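Local coordinates for protein putative phosphatase (Bacteroides thetaiotaomicron, PDB 3KYA) that is of unknown function, though named a putative phosphatase, and binds zinc ions, carrying an IPT/TIG domain ahead of what is probably a six-bladed beta-propeller, at residues A[302-307]-A[346-351]; A[312-317]-A[327-332]; A[332-337]-A[369-374]; A[363-368]-A[409-414]. One frame throughout, in Å; residues are numbered along the deposited sequence.

The four contacts span what are probably three successive propeller blades. Contact 1 joins the outer strand of one blade to the next; contact 2 is the hairpin of that next blade, its centre about 12 Å away, and Ile306 CD1 meets Phe313 CD1 at 3.4 Å. Contacts 2 and 3 share His332, have centres about 7 Å apart, and are linked by a probable hydrogen bond from Val328 N to Tyr333 O (2.9 Å). Contact 3 joins this blade to the segment leading into the following one; the centre of contact 4 is about 10 Å from that of contact 3, Ala369 CB packing against Val412 CG2 at 3.7 Å. Zincs bound near the ends of this series lie about 7 Å from the Ile347 side chain and about 3 Å from that of Asp364.

Contact 1. Residues A[302-307]-A[346-351]; sequences QLFTIA and FITPYN. With EDO (1,2-ethanediol), chain I.
With CG lodged between its backbone N and carbonyl carbon (chi1 41°), Phe304 swings its ring across to Thr348 and Pro349, while Ile306 turns CG2 to the side away from its own carbonyl carbon, where it meets the same proline. This is blade-to-blade packing in a fold consistent with a beta-propeller: the outermost strand of one four-stranded sheet, 300-305, faces the outermost strand of the next, 345-352, with no hydrogen bond crossing between the two segments. Pro349 CD and Thr348 CA make CH-pi contacts over one and the same face of the Phe304 ring, 4.0 Å and 4.3 Å from its centroid. Phe346 O approaches the ring edge near its plane, 3.5 Å from Phe304 CE2. Replacing Phe304 by an alanine would probably open a gap beneath Pro349 and leave Thr348 without its aromatic backing. At the far end Tyr350 reaches towards the second subunit, stacking edge-to-face on its Tyr68, and its OH donates to O2 of an ethanediol at 2.7 Å.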
loop_
_atom_site.group_PDB
_atom_site.type_symbol
_atom_site.label_atom_id
_atom_site.label_comp_id
_atom_site.label_asym_id
_atom_site.label_seq_id
_atom_site.Cartn_x
_atom_site.Cartn_y
_atom_site.Cartn_z
ATOM N N GLN A 302 -21.383 30.274 -15.558
ATOM C CA GLN A 302 -21.117 28.928 -16.088
ATOM C C GLN A 302 -19.622 28.813 -16.387
ATOM O O GLN A 302 -19.140 29.377 -17.353
ATOM C CB GLN A 302 -21.956 28.625 -17.337
ATOM C CG GLN A 302 -21.682 27.247 -17.965
ATOM C CD GLN A 302 -22.635 26.887 -19.098
ATOM O OE1 GLN A 302 -23.819 27.233 -19.074
ATOM N NE2 GLN A 302 -22.127 26.157 -20.079
ATOM N N LEU A 303 -18.894 28.070 -15.558
ATOM C CA LEU A 303 -17.444 27.958 -15.701
ATOM C C LEU A 303 -17.013 27.076 -16.862
ATOM O O LEU A 303 -16.048 27.395 -17.563
ATOM C CB LEU A 303 -16.819 27.408 -14.409
ATOM C CG LEU A 303 -17.068 28.193 -13.114
ATOM C CD1 LEU A 303 -16.291 27.578 -11.952
ATOM C CD2 LEU A 303 -16.694 29.647 -13.287
ATOM N N PHE A 304 -17.722 25.966 -17.038
ATOM C CA PHE A 304 -17.421 24.969 -18.052
ATOM C C PHE A 304 -18.458 23.856 -18.023
ATOM O O PHE A 304 -19.363 23.847 -17.158
ATOM C CB PHE A 304 -16.020 24.368 -17.811
ATOM C CG PHE A 304 -15.711 24.100 -16.345
ATOM C CD1 PHE A 304 -16.330 23.065 -15.659
ATOM C CD2 PHE A 304 -14.784 24.877 -15.669
ATOM C CE1 PHE A 304 -16.042 22.822 -14.308
ATOM C CE2 PHE A 304 -14.499 24.648 -14.323
ATOM C CZ PHE A 304 -15.131 23.616 -13.644
ATOM N N THR A 305 -18.342 22.961 -19.004
ATOM C CA THR A 305 -19.072 21.705 -19.063
ATOM C C THR A 305 -17.957 20.693 -18.790
ATOM O O THR A 305 -16.880 20.808 -19.380
ATOM C CB THR A 305 -19.748 21.481 -20.414
ATOM O OG1 THR A 305 -18.804 21.694 -21.473
ATOM C CG2 THR A 305 -20.920 22.455 -20.592
ATOM N N ILE A 306 -18.167 19.710 -17.920
ATOM C CA ILE A 306 -17.056 18.809 -17.574
ATOM C C ILE A 306 -16.717 17.716 -18.600
ATOM O O ILE A 306 -15.579 17.288 -18.657
ATOM C CB ILE A 306 -17.224 18.179 -16.148
ATOM C CG1 ILE A 306 -18.290 17.074 -16.117
ATOM C CG2 ILE A 306 -17.504 19.297 -15.121
ATOM C CD1 ILE A 306 -18.436 16.371 -14.727
ATOM N N ALA A 307 -17.704 17.272 -19.378
ATOM C CA ALA A 307 -17.531 16.207 -20.363
ATOM C C ALA A 307 -18.606 16.293 -21.454
ATOM O O ALA A 307 -18.754 17.331 -22.093
ATOM C CB ALA A 307 -17.557 14.842 -19.679
ATOM N N PHE A 346 -12.939 27.198 -9.708
ATOM C CA PHE A 346 -12.347 25.953 -10.172
ATOM C C PHE A 346 -12.044 26.089 -11.672
ATOM O O PHE A 346 -12.680 26.893 -12.367
ATOM C CB PHE A 346 -13.288 24.787 -9.913
ATOM C CG PHE A 346 -13.334 24.382 -8.489
ATOM C CD1 PHE A 346 -12.269 23.694 -7.932
ATOM C CD2 PHE A 346 -14.425 24.710 -7.682
ATOM C CE1 PHE A 346 -12.285 23.331 -6.596
ATOM C CE2 PHE A 346 -14.445 24.353 -6.354
ATOM C CZ PHE A 346 -13.370 23.664 -5.802
ATOM N N ILE A 347 -11.071 25.318 -12.158
ATOM C CA ILE A 347 -10.698 25.330 -13.575
ATOM C C ILE A 347 -11.070 23.987 -14.219
ATOM O O ILE A 347 -11.314 22.998 -13.517
ATOM C CB ILE A 347 -9.196 25.677 -13.795
ATOM C CG1 ILE A 347 -8.260 24.566 -13.340
ATOM C CG2 ILE A 347 -8.806 26.952 -13.063
ATOM C CD1 ILE A 347 -6.796 24.916 -13.604
ATOM N N THR A 348 -11.124 23.970 -15.549
ATOM C CA THR A 348 -11.495 22.790 -16.312
ATOM C C THR A 348 -10.900 21.515 -15.709
ATOM O O THR A 348 -9.689 21.415 -15.540
ATOM C CB THR A 348 -11.059 22.923 -17.786
ATOM O OG1 THR A 348 -11.674 24.088 -18.346
ATOM C CG2 THR A 348 -11.474 21.708 -18.577
ATOM N N PRO A 349 -11.761 20.543 -15.369
ATOM C CA PRO A 349 -11.282 19.306 -14.749
ATOM C C PRO A 349 -10.695 18.296 -15.734
ATOM O O PRO A 349 -10.825 18.445 -16.952
ATOM C CB PRO A 349 -12.555 18.724 -14.108
ATOM C CG PRO A 349 -13.638 19.159 -15.040
ATOM C CD PRO A 349 -13.238 20.576 -15.439
ATOM N N TYR A 350 -10.052 17.275 -15.183
ATOM C CA TYR A 350 -9.461 16.203 -15.971
ATOM C C TYR A 350 -9.754 14.848 -15.321
ATOM O O TYR A 350 -10.003 14.764 -14.115
ATOM C CB TYR A 350 -7.950 16.429 -16.155
ATOM C CG TYR A 350 -7.115 16.524 -14.873
ATOM C CD1 TYR A 350 -6.676 15.377 -14.216
ATOM C CD2 TYR A 350 -6.737 17.760 -14.344
ATOM C CE1 TYR A 350 -5.898 15.455 -13.067
ATOM C CE2 TYR A 350 -5.949 17.847 -13.194
ATOM C CZ TYR A 350 -5.542 16.691 -12.561
ATOM O OH TYR A 350 -4.760 16.757 -11.428
ATOM N N ASN A 351 -9.723 13.794 -16.134
ATOM C CA ASN A 351 -9.990 12.446 -15.640
ATOM C C ASN A 351 -8.952 12.062 -14.583
ATOM O O ASN A 351 -7.761 12.239 -14.777
ATOM C CB ASN A 351 -10.049 11.435 -16.789
ATOM C CG ASN A 351 -11.182 11.725 -17.762
ATOM O OD1 ASN A 351 -11.805 12.782 -17.707
ATOM N ND2 ASN A 351 -11.433 10.791 -18.679
HETATM C C1 EDO I . -1.236 19.369 -9.920
HETATM O O1 EDO I . -1.723 20.597 -9.377
HETATM C C2 EDO I . -2.396 18.420 -10.148
HETATM O O2 EDO I . -3.424 19.045 -10.920
#

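Contact 2. Residues A[312-317]-A[327-332]; sequences EFQIFI and GVINNH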
loop_
_atom_site.group_PDB
_atom_site.type_symbol
_atom_site.label_atom_id
_atom_site.label_comp_id
_atom_site.label_asym_id
_atom_site.label_seq_id
_atom_site.Cartn_x
_atom_site.Cartn_y
_atom_site.Cartn_z
ATOM N N GLU A 312 -24.297 12.921 -15.005
ATOM C CA GLU A 312 -24.824 13.035 -13.644
ATOM C C GLU A 312 -23.681 13.050 -12.647
ATOM O O GLU A 312 -22.965 12.050 -12.525
ATOM C CB GLU A 312 -25.743 11.856 -13.349
ATOM C CG GLU A 312 -26.486 11.984 -12.024
ATOM C CD GLU A 312 -27.283 10.755 -11.661
ATOM O OE1 GLU A 312 -27.257 9.751 -12.401
ATOM O OE2 GLU A 312 -27.956 10.795 -10.615
ATOM N N PHE A 313 -23.518 14.144 -11.902
ATOM C CA PHE A 313 -22.381 14.220 -10.971
ATOM C C PHE A 313 -22.538 15.170 -9.804
ATOM O O PHE A 313 -23.336 16.104 -9.847
ATOM C CB PHE A 313 -21.085 14.598 -11.731
ATOM C CG PHE A 313 -21.070 16.002 -12.293
ATOM C CD1 PHE A 313 -21.593 16.273 -13.558
ATOM C CD2 PHE A 313 -20.501 17.048 -11.578
ATOM C CE1 PHE A 313 -21.567 17.564 -14.083
ATOM C CE2 PHE A 313 -20.472 18.350 -12.100
ATOM C CZ PHE A 313 -21.014 18.603 -13.352
ATOM N N GLN A 314 -21.734 14.910 -8.771
ATOM C CA GLN A 314 -21.647 15.757 -7.594
ATOM C C GLN A 314 -20.208 16.242 -7.400
ATOM O O GLN A 314 -19.259 15.669 -7.958
ATOM C CB GLN A 314 -22.173 15.042 -6.344
ATOM C CG GLN A 314 -23.643 14.743 -6.464
ATOM C CD GLN A 314 -24.269 14.286 -5.174
ATOM O OE1 GLN A 314 -23.664 13.543 -4.388
ATOM N NE2 GLN A 314 -25.501 14.731 -4.943
ATOM N N ILE A 315 -20.076 17.319 -6.625
ATOM C CA ILE A 315 -18.810 18.003 -6.395
ATOM C C ILE A 315 -18.388 17.850 -4.936
ATOM O O ILE A 315 -19.150 18.211 -4.016
ATOM C CB ILE A 315 -18.949 19.502 -6.737
ATOM C CG1 ILE A 315 -19.470 19.683 -8.173
ATOM C CG2 ILE A 315 -17.630 20.244 -6.547
ATOM C CD1 ILE A 315 -19.853 21.134 -8.506
ATOM N N PHE A 316 -17.183 17.325 -4.735
ATOM C CA PHE A 316 -16.612 17.104 -3.398
ATOM C C PHE A 316 -15.327 17.906 -3.296
ATOM O O PHE A 316 -14.335 17.616 -3.991
ATOM C CB PHE A 316 -16.367 15.605 -3.153
ATOM C CG PHE A 316 -17.563 14.755 -3.457
ATOM C CD1 PHE A 316 -18.639 14.704 -2.582
ATOM C CD2 PHE A 316 -17.625 14.012 -4.631
ATOM C CE1 PHE A 316 -19.755 13.958 -2.877
ATOM C CE2 PHE A 316 -18.741 13.238 -4.921
ATOM C CZ PHE A 316 -19.810 13.211 -4.043
ATOM N N ILE A 317 -15.348 18.938 -2.453
ATOM C CA ILE A 317 -14.212 19.864 -2.338
ATOM C C ILE A 317 -13.308 19.508 -1.152
ATOM O O ILE A 317 -13.791 19.223 -0.060
ATOM C CB ILE A 317 -14.692 21.325 -2.226
ATOM C CG1 ILE A 317 -15.640 21.664 -3.391
ATOM C CG2 ILE A 317 -13.501 22.293 -2.188
ATOM C CD1 ILE A 317 -16.314 23.048 -3.279
ATOM N N GLY A 327 -17.605 13.467 -8.933
ATOM C CA GLY A 327 -18.002 12.066 -9.028
ATOM C C GLY A 327 -19.101 11.880 -10.057
ATOM O O GLY A 327 -20.242 12.296 -9.822
ATOM N N VAL A 328 -18.758 11.258 -11.186
ATOM C CA VAL A 328 -19.702 11.034 -12.291
ATOM C C VAL A 328 -20.439 9.724 -12.012
ATOM O O VAL A 328 -19.990 8.638 -12.354
ATOM C CB VAL A 328 -18.998 11.059 -13.670
ATOM C CG1 VAL A 328 -20.022 11.046 -14.792
ATOM C CG2 VAL A 328 -18.128 12.302 -13.802
ATOM N N ILE A 329 -21.569 9.868 -11.318
ATOM C CA ILE A 329 -22.412 8.766 -10.869
ATOM C C ILE A 329 -22.826 7.798 -11.974
ATOM O O ILE A 329 -22.699 6.579 -11.821
ATOM C CB ILE A 329 -23.711 9.344 -10.217
ATOM C CG1 ILE A 329 -23.378 10.193 -8.988
ATOM C CG2 ILE A 329 -24.695 8.228 -9.851
ATOM C CD1 ILE A 329 -24.566 11.100 -8.548
ATOM N N ASN A 330 -23.289 8.341 -13.097
ATOM C CA ASN A 330 -23.801 7.501 -14.178
ATOM C C ASN A 330 -22.762 6.993 -15.187
ATOM O O ASN A 330 -23.097 6.170 -16.033
ATOM C CB ASN A 330 -24.960 8.206 -14.920
ATOM C CG ASN A 330 -24.526 9.441 -15.715
ATOM O OD1 ASN A 330 -23.515 10.071 -15.436
ATOM N ND2 ASN A 330 -25.345 9.816 -16.693
ATOM N N ASN A 331 -21.514 7.450 -15.089
ATOM C CA ASN A 331 -20.475 7.014 -16.031
ATOM C C ASN A 331 -19.203 6.420 -15.406
ATOM O O ASN A 331 -18.215 6.163 -16.094
ATOM C CB ASN A 331 -20.211 8.130 -17.048
ATOM C CG ASN A 331 -21.333 8.233 -18.079
ATOM O OD1 ASN A 331 -21.600 7.273 -18.816
ATOM N ND2 ASN A 331 -21.975 9.391 -18.152
ATOM N N HIS A 332 -19.259 6.205 -14.094
ATOM C CA HIS A 332 -18.296 5.393 -13.346
ATOM C C HIS A 332 -16.848 5.871 -13.214
ATOM O O HIS A 332 -15.921 5.070 -13.241
ATOM C CB HIS A 332 -18.369 3.958 -13.922
ATOM C CG HIS A 332 -19.765 3.543 -14.271
ATOM N ND1 HIS A 332 -20.753 3.387 -13.319
ATOM C CD2 HIS A 332 -20.355 3.313 -15.469
ATOM C CE1 HIS A 332 -21.890 3.073 -13.918
ATOM N NE2 HIS A 332 -21.675 3.017 -15.222
#
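Glu312 meets Ile329 and Asn330 with almost its whole length. Its CG stands anti to the backbone N (chi1 -172°) and the chain runs on extended, laying the aliphatic part and carboxylate against Ile329: Glu312 CG is 4.1 Å from Ile329 CD1, and Glu312 OE1 is 3.9 Å from Ile329 CG2. The other carboxylate oxygen, OE2, forms a salt bridge with Arg189, which ties the acid to strand 188-193, two sheets earlier in the chain. Glu312 N donates to Asn330 OD1 at 3.0 Å, approaching from 52° above the amide carbonyl plane, and the same asparagine gives its ND2 to Ser310 O. Glu312 O takes a weak bond from Ile329 N. These residues lie beside the paired part of the antiparallel hairpin of strands 313-317 and 323-328, the two inner strands of one probable propeller blade. There Gln314 N reaches Gly327 O at 3.2 Å, and Gly327 N reaches Gln314 O at 2.9 Å. Gly327 leaves room for the Phe316 ring: a beta carbon would come tightly against Phe316 CE2.

Contact 3. Residues A[332-337]-A[369-374]; sequences HYFMRS and ARMNNP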
loop_
_atom_site.group_PDB
_atom_site.type_symbol
_atom_site.label_atom_id
_atom_site.label_comp_id
_atom_site.label_asym_id
_atom_site.label_seq_id
_atom_site.Cartn_x
_atom_site.Cartn_y
_atom_site.Cartn_z
ATOM N N HIS A 332 -19.259 6.205 -14.094
ATOM C CA HIS A 332 -18.296 5.393 -13.346
ATOM C C HIS A 332 -16.848 5.871 -13.214
ATOM O O HIS A 332 -15.921 5.070 -13.241
ATOM C CB HIS A 332 -18.369 3.958 -13.922
ATOM C CG HIS A 332 -19.765 3.543 -14.271
ATOM N ND1 HIS A 332 -20.753 3.387 -13.319
ATOM C CD2 HIS A 332 -20.355 3.313 -15.469
ATOM C CE1 HIS A 332 -21.890 3.073 -13.918
ATOM N NE2 HIS A 332 -21.675 3.017 -15.222
ATOM N N TYR A 333 -16.667 7.172 -13.000
ATOM C CA TYR A 333 -15.339 7.734 -12.744
ATOM C C TYR A 333 -15.404 9.075 -11.998
ATOM O O TYR A 333 -16.475 9.667 -11.859
ATOM C CB TYR A 333 -14.524 7.879 -14.057
ATOM C CG TYR A 333 -15.003 8.963 -15.024
ATOM C CD1 TYR A 333 -16.217 8.851 -15.687
ATOM C CD2 TYR A 333 -14.214 10.074 -15.306
ATOM C CE1 TYR A 333 -16.650 9.840 -16.582
ATOM C CE2 TYR A 333 -14.640 11.064 -16.193
ATOM C CZ TYR A 333 -15.854 10.935 -16.833
ATOM O OH TYR A 333 -16.276 11.911 -17.714
ATOM N N PHE A 334 -14.247 9.507 -11.493
ATOM C CA PHE A 334 -14.055 10.811 -10.876
ATOM C C PHE A 334 -13.078 11.649 -11.705
ATOM O O PHE A 334 -12.068 11.125 -12.234
ATOM C CB PHE A 334 -13.453 10.732 -9.440
ATOM C CG PHE A 334 -14.408 10.292 -8.371
ATOM C CD1 PHE A 334 -14.584 8.949 -8.091
ATOM C CD2 PHE A 334 -15.076 11.232 -7.581
ATOM C CE1 PHE A 334 -15.479 8.543 -7.095
ATOM C CE2 PHE A 334 -15.963 10.829 -6.600
ATOM C CZ PHE A 334 -16.149 9.482 -6.353
HETATM N N MSE A 335 -13.386 12.938 -11.808
HETATM C CA MSE A 335 -12.510 13.924 -12.402
HETATM C C MSE A 335 -11.969 14.790 -11.255
HETATM O O MSE A 335 -12.548 14.818 -10.158
HETATM C CB MSE A 335 -13.251 14.785 -13.428
HETATM C CG MSE A 335 -13.895 13.999 -14.568
HETATM SE SE MSE A 335 -14.686 15.148 -15.918
HETATM C CE MSE A 335 -13.045 15.749 -16.756
ATOM N N ARG A 336 -10.851 15.465 -11.502
ATOM C CA ARG A 336 -10.235 16.350 -10.536
ATOM C C ARG A 336 -10.143 17.741 -11.131
ATOM O O ARG A 336 -9.803 17.900 -12.304
ATOM C CB ARG A 336 -8.852 15.862 -10.144
ATOM C CG ARG A 336 -8.147 16.661 -9.038
ATOM C CD ARG A 336 -6.777 16.027 -8.763
ATOM N NE ARG A 336 -6.022 16.608 -7.646
ATOM C CZ ARG A 336 -5.424 17.793 -7.678
ATOM N NH1 ARG A 336 -5.528 18.561 -8.748
ATOM N NH2 ARG A 336 -4.742 18.232 -6.634
ATOM N N SER A 337 -10.427 18.741 -10.303
ATOM C CA SER A 337 -10.357 20.134 -10.706
ATOM C C SER A 337 -9.532 20.962 -9.707
ATOM O O SER A 337 -9.792 20.911 -8.498
ATOM C CB SER A 337 -11.791 20.671 -10.821
ATOM O OG SER A 337 -11.834 22.049 -11.107
ATOM N N ALA A 369 -8.345 1.951 -12.599
ATOM C CA ALA A 369 -9.263 1.516 -11.551
ATOM C C ALA A 369 -10.658 1.422 -12.175
ATOM O O ALA A 369 -10.949 2.069 -13.202
ATOM C CB ALA A 369 -9.258 2.493 -10.344
ATOM N N ARG A 370 -11.506 0.592 -11.583
ATOM C CA ARG A 370 -12.872 0.450 -12.024
ATOM C C ARG A 370 -13.814 0.542 -10.826
ATOM O O ARG A 370 -13.513 0.023 -9.755
ATOM C CB ARG A 370 -13.058 -0.878 -12.761
ATOM C CG ARG A 370 -12.282 -0.952 -14.080
ATOM C CD ARG A 370 -12.898 -0.051 -15.149
ATOM N NE ARG A 370 -12.167 -0.108 -16.423
ATOM C CZ ARG A 370 -11.137 0.672 -16.760
ATOM N NH1 ARG A 370 -10.659 1.595 -15.937
ATOM N NH2 ARG A 370 -10.573 0.524 -17.949
HETATM N N MSE A 371 -14.938 1.218 -11.041
HETATM C CA MSE A 371 -15.974 1.405 -10.034
HETATM C C MSE A 371 -17.340 1.325 -10.734
HETATM O O MSE A 371 -17.415 1.200 -11.960
HETATM C CB MSE A 371 -15.763 2.733 -9.311
HETATM C CG MSE A 371 -15.714 3.937 -10.248
HETATM SE SE MSE A 371 -15.051 5.576 -9.426
HETATM C CE MSE A 371 -13.195 5.159 -9.090
ATOM N N ASN A 372 -18.428 1.381 -9.972
ATOM C CA ASN A 372 -19.742 1.210 -10.555
ATOM C C ASN A 372 -20.784 2.019 -9.773
ATOM O O ASN A 372 -21.247 1.591 -8.716
ATOM C CB ASN A 372 -20.075 -0.283 -10.587
ATOM C CG ASN A 372 -21.261 -0.603 -11.456
ATOM O OD1 ASN A 372 -22.019 0.282 -11.842
ATOM N ND2 ASN A 372 -21.430 -1.884 -11.776
ATOM N N ASN A 373 -21.153 3.165 -10.347
ATOM C CA ASN A 373 -22.090 4.117 -9.723
ATOM C C ASN A 373 -21.489 4.702 -8.443
ATOM O O ASN A 373 -22.001 4.456 -7.333
ATOM C CB ASN A 373 -23.487 3.520 -9.422
ATOM C CG ASN A 373 -24.372 3.399 -10.650
ATOM O OD1 ASN A 373 -25.361 4.123 -10.784
ATOM N ND2 ASN A 373 -24.035 2.482 -11.536
ATOM N N PRO A 374 -20.387 5.468 -8.569
ATOM C CA PRO A 374 -19.777 6.095 -7.394
ATOM C C PRO A 374 -20.685 7.204 -6.859
ATOM O O PRO A 374 -21.133 8.069 -7.635
ATOM C CB PRO A 374 -18.476 6.686 -7.933
ATOM C CG PRO A 374 -18.752 6.938 -9.388
ATOM C CD PRO A 374 -19.691 5.848 -9.818
HETATM O O HOH W 1 -14.865 2.658 -13.676
#
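A single water is gripped from both segments, lying 2.7 Å from His332 O and accepting the N-H of Met371 at 3.0 Å. A direct bond joins the segments elsewhere. Asn373 N donates to His332 ND1 at 3.0 Å, only 7° out of the imidazole plane, so the donor meets the ring at its edge, and in a neutral ring the proton would probably sit on NE2. Asn372 lies alongside, its amide almost perpendicular to the imidazole and its OD1 3.5 Å from His332 CE1. A lysine in place of His332 would probably leave Asn373 N without its acceptor and segment 369-374 less firmly held. The contact joins two blades of the probable propeller: strand 333-340 belongs to one sheet, and segment 369-374 leads into the first strand of the next. Deeper in, Met371, modelled as selenomethionine, bends at chi3 (68°) and brings SE to the edge of the Phe334 ring, a Met-aromatic contact with SE 3.7 Å from CD1. Pro374 CB packs against Phe334 CE1 at 3.6 Å, and Phe393 and Phe395 meet the same ring edge-to-face. Tyr333 N is buried here with no polar partner.

Contact 4. Residues A[363-368]-A[409-414]; sequences DDVGTE and EGIVST. With EDO (1,2-ethanediol), chain F.
Segments 363-368 and 409-414 run antiparallel, 166° apart, and are bridged at Val365 and Ile411. Val412 N donates to Asp364 O at 2.9 Å, and Gly366 N to Gly410 O at 2.8 Å. The loop entering the probable propeller blade that starts at strand 374-381 is thereby laid along the edge of that blade's outermost strand, 412-415. Gly410 adopts backbone angles (phi 97°) at which a beta carbon would jam against the preceding carbonyl. Between the bridging residues, Val365 CG2 touches Ile411 CG1 at 3.9 Å, the two side chains slanting across each other. At the other end the Asp363 side chain meets Thr414 at about a right angle: Thr414 OG1 donates to the syn lone pair of Asp363 OD2 at 2.8 Å and is also bonded to Tyr361 OH. The second carboxylate oxygen, OD1, forms a salt bridge with Arg404, so both oxygens of Asp363 are engaged. An ethanediol, probably from the crystallisation liquor, also binds Asp363, taking its N-H on O2 and donating from O1 to Asp363 OD2 at 2.6 Å.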
loop_
_atom_site.group_PDB
_atom_site.type_symbol
_atom_site.label_atom_id
_atom_site.label_comp_id
_atom_site.label_asym_id
_atom_site.label_seq_id
_atom_site.Cartn_x
_atom_site.Cartn_y
_atom_site.Cartn_z
ATOM N N ASP A 363 -9.424 -2.527 -8.050
ATOM C CA ASP A 363 -8.504 -1.673 -7.329
ATOM C C ASP A 363 -7.246 -1.562 -8.182
ATOM O O ASP A 363 -6.660 -2.576 -8.576
ATOM C CB ASP A 363 -8.219 -2.230 -5.940
ATOM C CG ASP A 363 -9.419 -2.086 -5.010
ATOM O OD1 ASP A 363 -10.151 -1.072 -5.135
ATOM O OD2 ASP A 363 -9.618 -2.971 -4.157
ATOM N N ASP A 364 -6.873 -0.326 -8.500
ATOM C CA ASP A 364 -5.713 -0.036 -9.341
ATOM C C ASP A 364 -5.431 1.480 -9.248
ATOM O O ASP A 364 -6.051 2.181 -8.434
ATOM C CB ASP A 364 -5.994 -0.466 -10.784
ATOM C CG ASP A 364 -4.736 -0.877 -11.545
ATOM O OD1 ASP A 364 -3.634 -0.355 -11.262
ATOM O OD2 ASP A 364 -4.867 -1.733 -12.435
ATOM N N VAL A 365 -4.509 1.974 -10.077
ATOM C CA VAL A 365 -4.101 3.375 -10.079
ATOM C C VAL A 365 -4.782 4.149 -11.194
ATOM O O VAL A 365 -4.881 3.671 -12.331
ATOM C CB VAL A 365 -2.551 3.501 -10.290
ATOM C CG1 VAL A 365 -2.104 4.973 -10.270
ATOM C CG2 VAL A 365 -1.807 2.706 -9.243
ATOM N N GLY A 366 -5.221 5.360 -10.879
ATOM C CA GLY A 366 -5.813 6.256 -11.869
ATOM C C GLY A 366 -6.949 5.697 -12.710
ATOM O O GLY A 366 -7.878 5.076 -12.177
ATOM N N THR A 367 -6.861 5.904 -14.026
ATOM C CA THR A 367 -7.900 5.468 -14.969
ATOM C C THR A 367 -7.914 3.957 -15.262
ATOM O O THR A 367 -8.681 3.500 -16.115
ATOM C CB THR A 367 -7.854 6.314 -16.260
ATOM O OG1 THR A 367 -6.557 6.199 -16.852
ATOM C CG2 THR A 367 -8.156 7.785 -15.927
ATOM N N GLU A 368 -7.052 3.196 -14.583
ATOM C CA GLU A 368 -7.059 1.734 -14.678
ATOM C C GLU A 368 -7.984 1.143 -13.598
ATOM O O GLU A 368 -8.354 -0.025 -13.665
ATOM C CB GLU A 368 -5.647 1.160 -14.541
ATOM C CG GLU A 368 -4.699 1.555 -15.670
ATOM C CD GLU A 368 -5.159 1.056 -17.030
ATOM O OE1 GLU A 368 -5.872 0.033 -17.089
ATOM O OE2 GLU A 368 -4.796 1.683 -18.046
ATOM N N GLU A 409 -2.599 10.584 -4.920
ATOM C CA GLU A 409 -1.868 10.144 -6.111
ATOM C C GLU A 409 -2.743 9.343 -7.079
ATOM O O GLU A 409 -2.324 9.049 -8.205
ATOM C CB GLU A 409 -0.642 9.292 -5.709
ATOM C CG GLU A 409 0.457 10.028 -4.906
ATOM C CD GLU A 409 0.085 10.396 -3.464
ATOM O OE1 GLU A 409 -0.920 9.862 -2.917
ATOM O OE2 GLU A 409 0.821 11.233 -2.867
ATOM N N GLY A 410 -3.944 8.968 -6.643
ATOM C CA GLY A 410 -4.881 8.227 -7.474
ATOM C C GLY A 410 -4.907 6.721 -7.293
ATOM O O GLY A 410 -5.448 6.009 -8.136
ATOM N N ILE A 411 -4.332 6.210 -6.211
ATOM C CA ILE A 411 -4.420 4.777 -5.947
ATOM C C ILE A 411 -5.781 4.479 -5.285
ATOM O O ILE A 411 -6.108 5.050 -4.238
ATOM C CB ILE A 411 -3.272 4.263 -5.075
ATOM C CG1 ILE A 411 -1.929 4.495 -5.781
ATOM C CG2 ILE A 411 -3.445 2.784 -4.792
ATOM C CD1 ILE A 411 -0.726 3.849 -5.078
ATOM N N VAL A 412 -6.564 3.611 -5.924
ATOM C CA VAL A 412 -7.868 3.213 -5.427
ATOM C C VAL A 412 -7.790 1.832 -4.777
ATOM O O VAL A 412 -7.262 0.883 -5.360
ATOM C CB VAL A 412 -8.934 3.194 -6.534
ATOM C CG1 VAL A 412 -10.342 2.913 -5.931
ATOM C CG2 VAL A 412 -8.926 4.517 -7.311
ATOM N N SER A 413 -8.333 1.738 -3.563
ATOM C CA SER A 413 -8.389 0.484 -2.817
ATOM C C SER A 413 -9.802 0.280 -2.241
ATOM O O SER A 413 -10.685 1.132 -2.421
ATOM C CB SER A 413 -7.344 0.480 -1.700
ATOM O OG SER A 413 -7.563 1.539 -0.791
ATOM N N THR A 414 -10.016 -0.862 -1.591
ATOM C CA THR A 414 -11.299 -1.163 -0.975
ATOM C C THR A 414 -11.084 -1.089 0.525
ATOM O O THR A 414 -10.228 -1.797 1.066
ATOM C CB THR A 414 -11.844 -2.525 -1.407
ATOM O OG1 THR A 414 -12.060 -2.515 -2.824
ATOM C CG2 THR A 414 -13.174 -2.822 -0.720
HETATM C C1 EDO F . -9.874 -6.425 -5.476
HETATM O O1 EDO F . -9.277 -5.472 -4.578
HETATM C C2 EDO F . -10.326 -5.754 -6.774
HETATM O O2 EDO F . -9.206 -5.290 -7.539
#